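Local coordinates for dihydropteroate synthase (Mycobacterium smegmatis, PDB 6OMZ), which probably catalyses the condensation of para-aminobenzoate with 6-hydroxymethyl-7,8-dihydropterin diphosphate to give 7,8-dihydropteroate, the precursor of folates, at residues Ile62-Glu67 with Ile97-Asp102; Leu190-Gly195 with Val216-Pro221; Gly225-Arg230 with Gly248-Thr253. The protein carries 1 engineered substitution. All coordinates share one frame; numbering follows the deposited sequence. Where two conformers were deposited one is given.

Contact 1: Ile62-Glu67 with Ile97-Asp102; sequences IDVGGE and ITISID. With PMM (pterin-6-yl-methyl-monophosphate), chain D; EDO (1,2-ethanediol), chain L.
The carboxylate of D63 is held from several sides. S100 OG donates to D63 OD1 over 2.7 Å, arriving on the anti side of that oxygen and 22° out of the carboxylate plane, while R269 makes a salt bridge with D63 OD2 and N121 adds a weak hydrogen bond to it. S100 can give this bond because its OG sits between the backbone N and the carbonyl carbon (chi1 58°), and a short hydroxyl on the same face as D63 reaches its carboxylate. D102 extends beside D63, with D102 OD2 3.4 Å from D63 OD2 and no bond between the two acceptors. R269 also forms a salt bridge with D102 OD2, so one arginine spans both carboxylates. The same D102 OD2 lies 2.8 Å from PMM N8.

These are neighbouring parallel strands of the TIM barrel, joined by the beta-alpha-beta crossover through helix 78-93. The backbone ladder runs from I62 N to T98 O and ends with D102 N to V64 O, 2.8 Å and almost straight at 178°. D63, S100 and D102 share the face toward the pterin; glycine at G65 suits the close approach of D102 CB. I62, V64, I99 and I101 occupy the other face: V64 CG2 meets I99 CG2 at 4.0 Å, and I62 CG1 rests 3.7 Å from I97 CG2. Branched aliphatic chains suit the helices here, I62 and I97 packing against helix 44-56, I99 and I101 against helix 78-93. Beyond the strand end, one water accepts from G66 N (2.8 Å) and a second from E67 N, both within hydrogen-bonding distance of D102 O.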
loop_
_atom_site.group_PDB
_atom_site.type_symbol
_atom_site.label_atom_id
_atom_site.label_comp_id
_atom_site.label_asym_id
_atom_site.label_seq_id
_atom_site.Cartn_x
_atom_site.Cartn_y
_atom_site.Cartn_z
ATOM N N ILE A 62 -7.521 -0.558 7.313
ATOM C CA ILE A 62 -7.629 -1.797 6.542
ATOM C C ILE A 62 -7.695 -1.419 5.068
ATOM O O ILE A 62 -8.598 -0.687 4.655
ATOM C CB ILE A 62 -8.847 -2.636 6.946
ATOM C CG1 ILE A 62 -8.748 -3.060 8.424
ATOM C CG2 ILE A 62 -8.940 -3.853 6.043
ATOM C CD1 ILE A 62 -7.472 -3.842 8.768
ATOM N N ASP A 63 -6.731 -1.912 4.287
ATOM C CA ASP A 63 -6.644 -1.653 2.853
ATOM C C ASP A 63 -7.307 -2.822 2.122
ATOM O O ASP A 63 -6.755 -3.924 2.082
ATOM C CB ASP A 63 -5.178 -1.488 2.440
ATOM C CG ASP A 63 -5.008 -1.110 0.967
ATOM O OD1 ASP A 63 -5.679 -0.167 0.498
ATOM O OD2 ASP A 63 -4.180 -1.742 0.284
ATOM N N VAL A 64 -8.490 -2.587 1.548
ATOM C CA VAL A 64 -9.269 -3.639 0.898
ATOM C C VAL A 64 -9.025 -3.575 -0.607
ATOM O O VAL A 64 -9.109 -2.495 -1.208
ATOM C CB VAL A 64 -10.764 -3.501 1.236
ATOM C CG1 VAL A 64 -11.604 -4.536 0.471
ATOM C CG2 VAL A 64 -10.977 -3.650 2.764
ATOM N N GLY A 65 -8.712 -4.725 -1.214
ATOM C CA GLY A 65 -8.487 -4.790 -2.653
ATOM C C GLY A 65 -9.183 -5.986 -3.278
ATOM O O GLY A 65 -9.436 -6.996 -2.620
ATOM N N GLY A 66 -9.505 -5.855 -4.566
ATOM C CA GLY A 66 -10.171 -6.935 -5.268
ATOM C C GLY A 66 -9.373 -7.481 -6.430
ATOM O O GLY A 66 -9.737 -8.493 -7.037
ATOM N N GLU A 67 -8.273 -6.816 -6.743
ATOM C CA GLU A 67 -7.491 -7.123 -7.921
ATOM C C GLU A 67 -6.042 -7.362 -7.524
ATOM O O GLU A 67 -5.610 -7.045 -6.412
ATOM C CB GLU A 67 -7.587 -5.983 -8.947
ATOM C CG GLU A 67 -7.725 -6.451 -10.367
ATOM C CD GLU A 67 -8.211 -5.349 -11.274
ATOM O OE1 GLU A 67 -7.617 -4.252 -11.244
ATOM O OE2 GLU A 67 -9.199 -5.575 -12.003
ATOM N N ILE A 97 -14.405 1.027 11.294
ATOM C CA ILE A 97 -13.029 0.826 10.848
ATOM C C ILE A 97 -12.709 1.808 9.733
ATOM O O ILE A 97 -13.543 2.067 8.859
ATOM C CB ILE A 97 -12.841 -0.631 10.392
ATOM C CG1 ILE A 97 -13.040 -1.567 11.592
ATOM C CG2 ILE A 97 -11.469 -0.842 9.723
ATOM C CD1 ILE A 97 -13.154 -3.027 11.246
ATOM N N THR A 98 -11.492 2.362 9.758
ATOM C CA THR A 98 -11.018 3.202 8.663
ATOM C C THR A 98 -10.494 2.328 7.535
ATOM O O THR A 98 -9.617 1.484 7.752
ATOM C CB THR A 98 -9.900 4.132 9.138
ATOM O OG1 THR A 98 -10.381 4.958 10.203
ATOM C CG2 THR A 98 -9.416 4.997 7.981
ATOM N N ILE A 99 -10.999 2.557 6.327
ATOM C CA ILE A 99 -10.820 1.632 5.215
ATOM C C ILE A 99 -10.271 2.384 4.015
ATOM O O ILE A 99 -10.819 3.422 3.627
ATOM C CB ILE A 99 -12.145 0.947 4.838
ATOM C CG1 ILE A 99 -12.642 0.081 5.999
ATOM C CG2 ILE A 99 -11.976 0.109 3.556
ATOM C CD1 ILE A 99 -14.097 -0.255 5.887
ATOM N N SER A 100 -9.212 1.854 3.413
ATOM C CA SER A 100 -8.758 2.337 2.118
ATOM C C SER A 100 -9.123 1.317 1.050
ATOM O O SER A 100 -9.084 0.106 1.300
ATOM C CB SER A 100 -7.253 2.607 2.111
ATOM O OG SER A 100 -6.513 1.460 2.452
ATOM N N ILE A 101 -9.498 1.812 -0.131
ATOM C CA ILE A 101 -9.767 0.979 -1.301
ATOM C C ILE A 101 -8.528 0.987 -2.202
ATOM O O ILE A 101 -8.093 2.045 -2.675
ATOM C CB ILE A 101 -11.017 1.454 -2.066
ATOM C CG1 ILE A 101 -11.167 0.695 -3.407
ATOM C CG2 ILE A 101 -10.998 2.974 -2.309
ATOM C CD1 ILE A 101 -11.525 -0.810 -3.236
ATOM N N ASP A 102 -7.953 -0.195 -2.428
ATOM C CA ASP A 102 -6.779 -0.375 -3.283
ATOM C C ASP A 102 -7.305 -0.624 -4.695
ATOM O O ASP A 102 -7.648 -1.749 -5.062
ATOM C CB ASP A 102 -5.928 -1.533 -2.766
ATOM C CG ASP A 102 -4.628 -1.727 -3.538
ATOM O OD1 ASP A 102 -4.480 -1.230 -4.681
ATOM O OD2 ASP A 102 -3.731 -2.393 -2.979
HETATM N N5 PMM D . 1.736 -3.041 -3.092
HETATM C C6 PMM D . 0.751 -3.801 -3.607
HETATM C C7 PMM D . -0.546 -3.323 -3.677
HETATM N N8 PMM D . -0.925 -2.101 -3.286
HETATM N N1 PMM D . -0.325 -0.077 -2.457
HETATM C C2 PMM D . 0.607 0.758 -2.005
HETATM N N2 PMM D . 0.276 2.018 -1.705
HETATM N N3 PMM D . 1.917 0.404 -1.853
HETATM C C4 PMM D . 2.440 -0.836 -2.154
HETATM O O4 PMM D . 3.627 -1.084 -1.966
HETATM C C4A PMM D . 1.447 -1.795 -2.682
HETATM C C8A PMM D . 0.074 -1.349 -2.803
HETATM C C9 PMM D . 1.150 -5.123 -4.196
HETATM O O10 PMM D . 1.555 -6.028 -3.135
HETATM P PA PMM D . 0.624 -7.112 -2.348
HETATM O O1P PMM D . 1.520 -7.722 -1.333
HETATM O O2P PMM D . -0.553 -6.381 -1.700
HETATM O O3P PMM D . 0.098 -8.121 -3.361
HETATM C C1 EDO L . -9.400 0.523 12.578
HETATM O O1 EDO L . -9.633 1.636 11.708
HETATM C C2 EDO L . -9.212 1.053 13.995
HETATM O O2 EDO L . -10.296 1.942 14.282
HETATM O O HOH W 1 -9.693 -3.282 -5.746
HETATM O O HOH W 2 -6.777 -4.437 -5.461
#

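Contact 2: Leu190-Gly195 with Val216-Pro221; sequences LVIDPG and VATGVP. With PMM (pterin-6-yl-methyl-monophosphate), chain D.
I192 N donates to P221 O over 2.9 Å in a nearly straight bond of 170°, the one hydrogen bond between 190-195 and 216-221. V191 CG1 lies 3.4 Å from P221 O, and on the next residue I192 turns its chain to the loop: its CG1 stands between the backbone N and the carbonyl carbon (chi1 54°), which brings CG1 to 3.9 Å from V220 CG1, the two side chains crossing at about a right angle. I192 CD1 reaches on to the CB of V220 and the hydroxyl of T218. The ring of P221 lies against the backbone of the strand, P221 CD being 3.4 Å from L190 O, while the proline's own carbonyl accepts the bond from I192 N.

Strand 190-193 and the short strand 223-224 that follows P221 are the two ends of the parallel sheet, and I192 also shares a backbone hydrogen bond with L223. The contact therefore lies where the TIM barrel closes.

Farther out, the loop is shaped by its own turns. T218 OG1 accepts from V220 N (3.1 Å) in an ST turn and is also hydrogen-bonded to L215 O, so a hydroxyl able to both give and take suits the place. G219 leaves the helix with positive phi (82°), a conformation easy for a residue without a side chain. At the C-terminal end of strand 190-193, D193 OD1 accepts from G195 N in an Asx turn, which probably steadies the carboxylate while D193 OD2, 2.8 Å from PMM N3, accepts hydrogen bonds from both N3 and N2 of the pterin.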
loop_
_atom_site.group_PDB
_atom_site.type_symbol
_atom_site.label_atom_id
_atom_site.label_comp_id
_atom_site.label_asym_id
_atom_site.label_seq_id
_atom_site.Cartn_x
_atom_site.Cartn_y
_atom_site.Cartn_z
ATOM N N LEU A 190 -3.211 14.521 0.284
ATOM C CA LEU A 190 -2.393 13.626 -0.518
ATOM C C LEU A 190 -1.395 12.866 0.343
ATOM O O LEU A 190 -0.860 13.398 1.318
ATOM C CB LEU A 190 -1.670 14.414 -1.605
ATOM C CG LEU A 190 -2.724 14.997 -2.541
ATOM C CD1 LEU A 190 -2.173 16.165 -3.325
ATOM C CD2 LEU A 190 -3.267 13.892 -3.460
ATOM N N VAL A 191 -1.176 11.604 -0.020
ATOM C CA VAL A 191 -0.135 10.742 0.520
ATOM C C VAL A 191 0.657 10.230 -0.678
ATOM O O VAL A 191 0.098 10.036 -1.762
ATOM C CB VAL A 191 -0.752 9.576 1.334
ATOM C CG1 VAL A 191 0.326 8.621 1.863
ATOM C CG2 VAL A 191 -1.637 10.118 2.479
ATOM N N ILE A 192 1.971 10.043 -0.502
ATOM C CA ILE A 192 2.790 9.486 -1.575
ATOM C C ILE A 192 3.469 8.209 -1.092
ATOM O O ILE A 192 3.655 7.991 0.107
ATOM C CB ILE A 192 3.834 10.492 -2.100
ATOM C CG1 ILE A 192 4.690 11.030 -0.951
ATOM C CG2 ILE A 192 3.124 11.617 -2.881
ATOM C CD1 ILE A 192 5.779 12.023 -1.389
ATOM N N ASP A 193 3.863 7.364 -2.056
ATOM C CA ASP A 193 4.388 6.022 -1.757
ATOM C C ASP A 193 5.421 5.738 -2.847
ATOM O O ASP A 193 5.083 5.861 -4.030
ATOM C CB ASP A 193 3.247 4.984 -1.773
ATOM C CG ASP A 193 3.699 3.555 -1.442
ATOM O OD1 ASP A 193 4.834 3.160 -1.773
ATOM O OD2 ASP A 193 2.875 2.806 -0.865
ATOM N N PRO A 194 6.661 5.369 -2.496
ATOM C CA PRO A 194 7.684 5.138 -3.538
ATOM C C PRO A 194 7.428 3.914 -4.416
ATOM O O PRO A 194 8.160 3.718 -5.393
ATOM C CB PRO A 194 8.979 4.975 -2.735
ATOM C CG PRO A 194 8.511 4.412 -1.391
ATOM C CD PRO A 194 7.176 5.103 -1.132
ATOM N N GLY A 195 6.450 3.079 -4.093
ATOM C CA GLY A 195 6.122 1.943 -4.939
ATOM C C GLY A 195 7.250 0.930 -5.033
ATOM O O GLY A 195 7.687 0.594 -6.137
ATOM N N VAL A 216 10.219 12.011 3.055
ATOM C CA VAL A 216 9.463 12.550 4.185
ATOM C C VAL A 216 9.609 14.068 4.249
ATOM O O VAL A 216 8.654 14.796 4.558
ATOM C CB VAL A 216 9.925 11.865 5.488
ATOM C CG1 VAL A 216 9.326 12.554 6.710
ATOM C CG2 VAL A 216 9.536 10.382 5.452
ATOM N N ALA A 217 10.794 14.572 3.918
ATOM C CA ALA A 217 11.047 16.006 3.974
ATOM C C ALA A 217 10.241 16.804 2.951
ATOM O O ALA A 217 10.235 18.036 3.031
ATOM C CB ALA A 217 12.541 16.282 3.784
ATOM N N THR A 218 9.547 16.154 2.011
ATOM C CA THR A 218 8.659 16.908 1.123
ATOM C C THR A 218 7.510 17.560 1.882
ATOM O O THR A 218 6.892 18.494 1.360
ATOM C CB THR A 218 8.063 16.019 0.021
ATOM O OG1 THR A 218 7.176 15.054 0.608
ATOM C CG2 THR A 218 9.154 15.305 -0.785
ATOM N N GLY A 219 7.225 17.107 3.101
ATOM C CA GLY A 219 6.030 17.508 3.808
ATOM C C GLY A 219 4.772 16.756 3.419
ATOM O O GLY A 219 3.717 16.988 4.028
ATOM N N VAL A 220 4.830 15.894 2.406
ATOM C CA VAL A 220 3.701 15.047 2.027
ATOM C C VAL A 220 3.827 13.745 2.805
ATOM O O VAL A 220 4.913 13.144 2.802
ATOM C CB VAL A 220 3.674 14.781 0.511
ATOM C CG1 VAL A 220 2.406 14.010 0.130
ATOM C CG2 VAL A 220 3.772 16.101 -0.265
ATOM N N PRO A 221 2.774 13.282 3.490
ATOM C CA PRO A 221 2.864 12.003 4.218
ATOM C C PRO A 221 3.303 10.874 3.302
ATOM O O PRO A 221 2.881 10.794 2.144
ATOM C CB PRO A 221 1.438 11.779 4.728
ATOM C CG PRO A 221 0.851 13.158 4.810
ATOM C CD PRO A 221 1.480 13.958 3.699
HETATM N N5 PMM D . 1.736 -3.041 -3.092
HETATM C C6 PMM D . 0.751 -3.801 -3.607
HETATM C C7 PMM D . -0.546 -3.323 -3.677
HETATM N N8 PMM D . -0.925 -2.101 -3.286
HETATM N N1 PMM D . -0.325 -0.077 -2.457
HETATM C C2 PMM D . 0.607 0.758 -2.005
HETATM N N2 PMM D . 0.276 2.018 -1.705
HETATM N N3 PMM D . 1.917 0.404 -1.853
HETATM C C4 PMM D . 2.440 -0.836 -2.154
HETATM O O4 PMM D . 3.627 -1.084 -1.966
HETATM C C4A PMM D . 1.447 -1.795 -2.682
HETATM C C8A PMM D . 0.074 -1.349 -2.803
HETATM C C9 PMM D . 1.150 -5.123 -4.196
HETATM O O10 PMM D . 1.555 -6.028 -3.135
HETATM P PA PMM D . 0.624 -7.112 -2.348
HETATM O O1P PMM D . 1.520 -7.722 -1.333
HETATM O O2P PMM D . -0.553 -6.381 -1.700
HETATM O O3P PMM D . 0.098 -8.121 -3.361
#

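Contact 3: Gly225-Arg230 with Gly248-Thr253; sequences GASRKR and GRETAT. With PMM (pterin-6-yl-methyl-monophosphate), chain D.
R228 bends at chi3 (64°) and E250 folds at chi2 (-69°), and these two kinks bring guanidinium and carboxylate together. R228 NH1 gives a 2.7 Å salt-bridge hydrogen bond to E250 OE2, which lies in the guanidinium plane but is approached on its anti side, well out of the carboxylate plane, the two flat groups being 45° apart. D247 takes the other amino group of R228 in a second salt bridge. R249, by contrast, is stretched from CG to NE, long enough to set R249 NH1 2.9 Å from R228 O, above that carbonyl's plane, while its NH2 is bound by R244 O.

Segment 225-230 is mostly the loop leading from strand 223-224 of the TIM barrel into helix 230-235, on the side that carries the pterin. It folds as a type II turn from A226 to K229, in which R228 takes positive phi. The turn presents R228 N to T253 OG1 at 3.2 Å. That hydroxyl in turn donates to R249 O, which also receives T253 N from the opposite face; a threonine here both ties off the first turn of helix 250-262 and accepts from the loop. Its methyl, T253 CG2, is pressed to 3.5 Å from S227 CA, closer than usual for two carbons.

S227 OG and E250 OE1 share a water, 2.6 Å from S227 OG, and the serine is also bonded to H271 N. On the pocket side the long chain of K229 carries NZ to G225 O, L196 O and PMM O4 (2.6 Å from NZ), though a second modelled conformer leaves these bonds less certain.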
loop_
_atom_site.group_PDB
_atom_site.type_symbol
_atom_site.label_atom_id
_atom_site.label_comp_id
_atom_site.label_asym_id
_atom_site.label_seq_id
_atom_site.Cartn_x
_atom_site.Cartn_y
_atom_site.Cartn_z
ATOM N N GLY A 225 5.359 0.440 1.328
ATOM C CA GLY A 225 4.892 -0.931 1.193
ATOM C C GLY A 225 6.001 -1.881 0.785
ATOM O O GLY A 225 6.327 -1.996 -0.402
ATOM N N ALA A 226 6.608 -2.556 1.760
ATOM C CA ALA A 226 7.666 -3.521 1.475
ATOM C C ALA A 226 7.232 -4.967 1.678
ATOM O O ALA A 226 7.942 -5.882 1.242
ATOM C CB ALA A 226 8.889 -3.246 2.359
ATOM N N SER A 227 6.083 -5.183 2.305
ATOM C CA SER A 227 5.685 -6.480 2.851
ATOM C C SER A 227 5.787 -7.602 1.831
ATOM O O SER A 227 5.097 -7.590 0.809
ATOM C CB SER A 227 4.251 -6.366 3.378
ATOM O OG SER A 227 3.800 -7.603 3.914
ATOM N N ARG A 228 6.654 -8.575 2.120
ATOM C CA ARG A 228 6.803 -9.811 1.354
ATOM C C ARG A 228 7.275 -9.588 -0.079
ATOM O O ARG A 228 7.227 -10.518 -0.885
ATOM C CB ARG A 228 5.492 -10.606 1.337
ATOM C CG ARG A 228 4.966 -10.900 2.741
ATOM C CD ARG A 228 3.532 -11.437 2.715
ATOM N NE ARG A 228 3.399 -12.719 2.042
ATOM C CZ ARG A 228 3.431 -13.897 2.662
ATOM N NH1 ARG A 228 3.624 -13.957 3.975
ATOM N NH2 ARG A 228 3.278 -15.018 1.970
ATOM N N LYS A 229 7.740 -8.398 -0.422
ATOM C CA LYS A 229 8.080 -8.096 -1.806
ATOM C C LYS A 229 9.325 -8.865 -2.255
ATOM O O LYS A 229 10.113 -9.371 -1.445
ATOM C CB LYS A 229 8.281 -6.592 -1.985
ATOM C CG LYS A 229 6.997 -5.782 -1.770
ATOM C CD LYS A 229 6.692 -4.894 -2.958
ATOM C CE LYS A 229 5.319 -4.238 -2.831
ATOM N NZ LYS A 229 5.424 -2.762 -2.769
ATOM N N ARG A 230 9.496 -8.931 -3.576
ATOM C CA ARG A 230 10.511 -9.779 -4.190
ATOM C C ARG A 230 11.919 -9.454 -3.700
ATOM O O ARG A 230 12.746 -10.363 -3.552
ATOM C CB ARG A 230 10.421 -9.652 -5.713
ATOM C CG ARG A 230 11.319 -10.615 -6.494
ATOM C CD ARG A 230 10.956 -10.675 -7.999
ATOM N NE ARG A 230 11.208 -9.411 -8.702
ATOM C CZ ARG A 230 12.359 -9.087 -9.290
ATOM N NH1 ARG A 230 13.386 -9.932 -9.272
ATOM N NH2 ARG A 230 12.485 -7.911 -9.898
ATOM N N GLY A 248 8.761 -16.584 4.636
ATOM C CA GLY A 248 9.983 -16.319 5.359
ATOM C C GLY A 248 10.477 -14.892 5.259
ATOM O O GLY A 248 11.629 -14.623 5.612
ATOM N N ARG A 249 9.653 -13.963 4.775
ATOM C CA ARG A 249 10.052 -12.570 4.642
ATOM C C ARG A 249 9.447 -11.679 5.721
ATOM O O ARG A 249 9.596 -10.456 5.646
ATOM C CB ARG A 249 9.662 -12.027 3.257
ATOM C CG ARG A 249 10.259 -12.836 2.091
ATOM C CD ARG A 249 9.723 -12.458 0.714
ATOM N NE ARG A 249 10.060 -13.525 -0.250
ATOM C CZ ARG A 249 9.698 -13.545 -1.529
ATOM N NH1 ARG A 249 8.986 -12.545 -2.040
ATOM N NH2 ARG A 249 10.071 -14.562 -2.304
ATOM N N GLU A 250 8.780 -12.251 6.723
ATOM C CA GLU A 250 8.032 -11.402 7.653
ATOM C C GLU A 250 8.929 -10.720 8.684
ATOM O O GLU A 250 8.657 -9.586 9.080
ATOM C CB GLU A 250 6.949 -12.222 8.358
ATOM C CG GLU A 250 5.927 -12.854 7.406
ATOM C CD GLU A 250 5.013 -11.843 6.715
ATOM O OE1 GLU A 250 5.225 -10.612 6.849
ATOM O OE2 GLU A 250 4.070 -12.293 6.027
ATOM N N THR A 251 9.970 -11.389 9.174
ATOM C CA THR A 251 10.888 -10.674 10.060
ATOM C C THR A 251 11.480 -9.462 9.348
ATOM O O THR A 251 11.478 -8.346 9.882
ATOM C CB THR A 251 11.996 -11.595 10.565
ATOM O OG1 THR A 251 11.421 -12.742 11.208
ATOM C CG2 THR A 251 12.896 -10.845 11.554
ATOM N N ALA A 252 11.959 -9.656 8.119
ATOM C CA ALA A 252 12.508 -8.538 7.355
ATOM C C ALA A 252 11.482 -7.423 7.174
ATOM O O ALA A 252 11.812 -6.235 7.302
ATOM C CB ALA A 252 13.006 -9.046 5.997
ATOM N N THR A 253 10.228 -7.789 6.884
ATOM C CA THR A 253 9.177 -6.788 6.699
ATOM C C THR A 253 8.958 -5.975 7.969
ATOM O O THR A 253 8.823 -4.747 7.916
ATOM C CB THR A 253 7.878 -7.481 6.268
ATOM O OG1 THR A 253 8.067 -8.099 4.982
ATOM C CG2 THR A 253 6.724 -6.484 6.192
HETATM N N5 PMM D . 1.736 -3.041 -3.092
HETATM C C6 PMM D . 0.751 -3.801 -3.607
HETATM C C7 PMM D . -0.546 -3.323 -3.677
HETATM N N8 PMM D . -0.925 -2.101 -3.286
HETATM N N1 PMM D . -0.325 -0.077 -2.457
HETATM C C2 PMM D . 0.607 0.758 -2.005
HETATM N N2 PMM D . 0.276 2.018 -1.705
HETATM N N3 PMM D . 1.917 0.404 -1.853
HETATM C C4 PMM D . 2.440 -0.836 -2.154
HETATM O O4 PMM D . 3.627 -1.084 -1.966
HETATM C C4A PMM D . 1.447 -1.795 -2.682
HETATM C C8A PMM D . 0.074 -1.349 -2.803
HETATM C C9 PMM D . 1.150 -5.123 -4.196
HETATM O O10 PMM D . 1.555 -6.028 -3.135
HETATM P PA PMM D . 0.624 -7.112 -2.348
HETATM O O1P PMM D . 1.520 -7.722 -1.333
HETATM O O2P PMM D . -0.553 -6.381 -1.700
HETATM O O3P PMM D . 0.098 -8.121 -3.361
HETATM O O HOH W 3 3.719 -8.547 6.381
#

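Overall arrangement
The three contacts follow one another along the chain and surround one bound pterin monophosphate from different directions. The centre of contact 1 is about 19 Å from that of contact 2 and from that of contact 3, with nearest atoms about 8 and 9 Å apart; it does not touch them, and all three touch the ligand. Contacts 2 and 3 have centres about 21 Å apart but touch where D193 OD2 comes 4.1 Å from G225 N. Around the pterin, contact 1 meets N8, contact 2 N2 and N3, and contact 3 the O4 carbonyl, while R70, N121, R269 and H271 supply further hydrogen bonds.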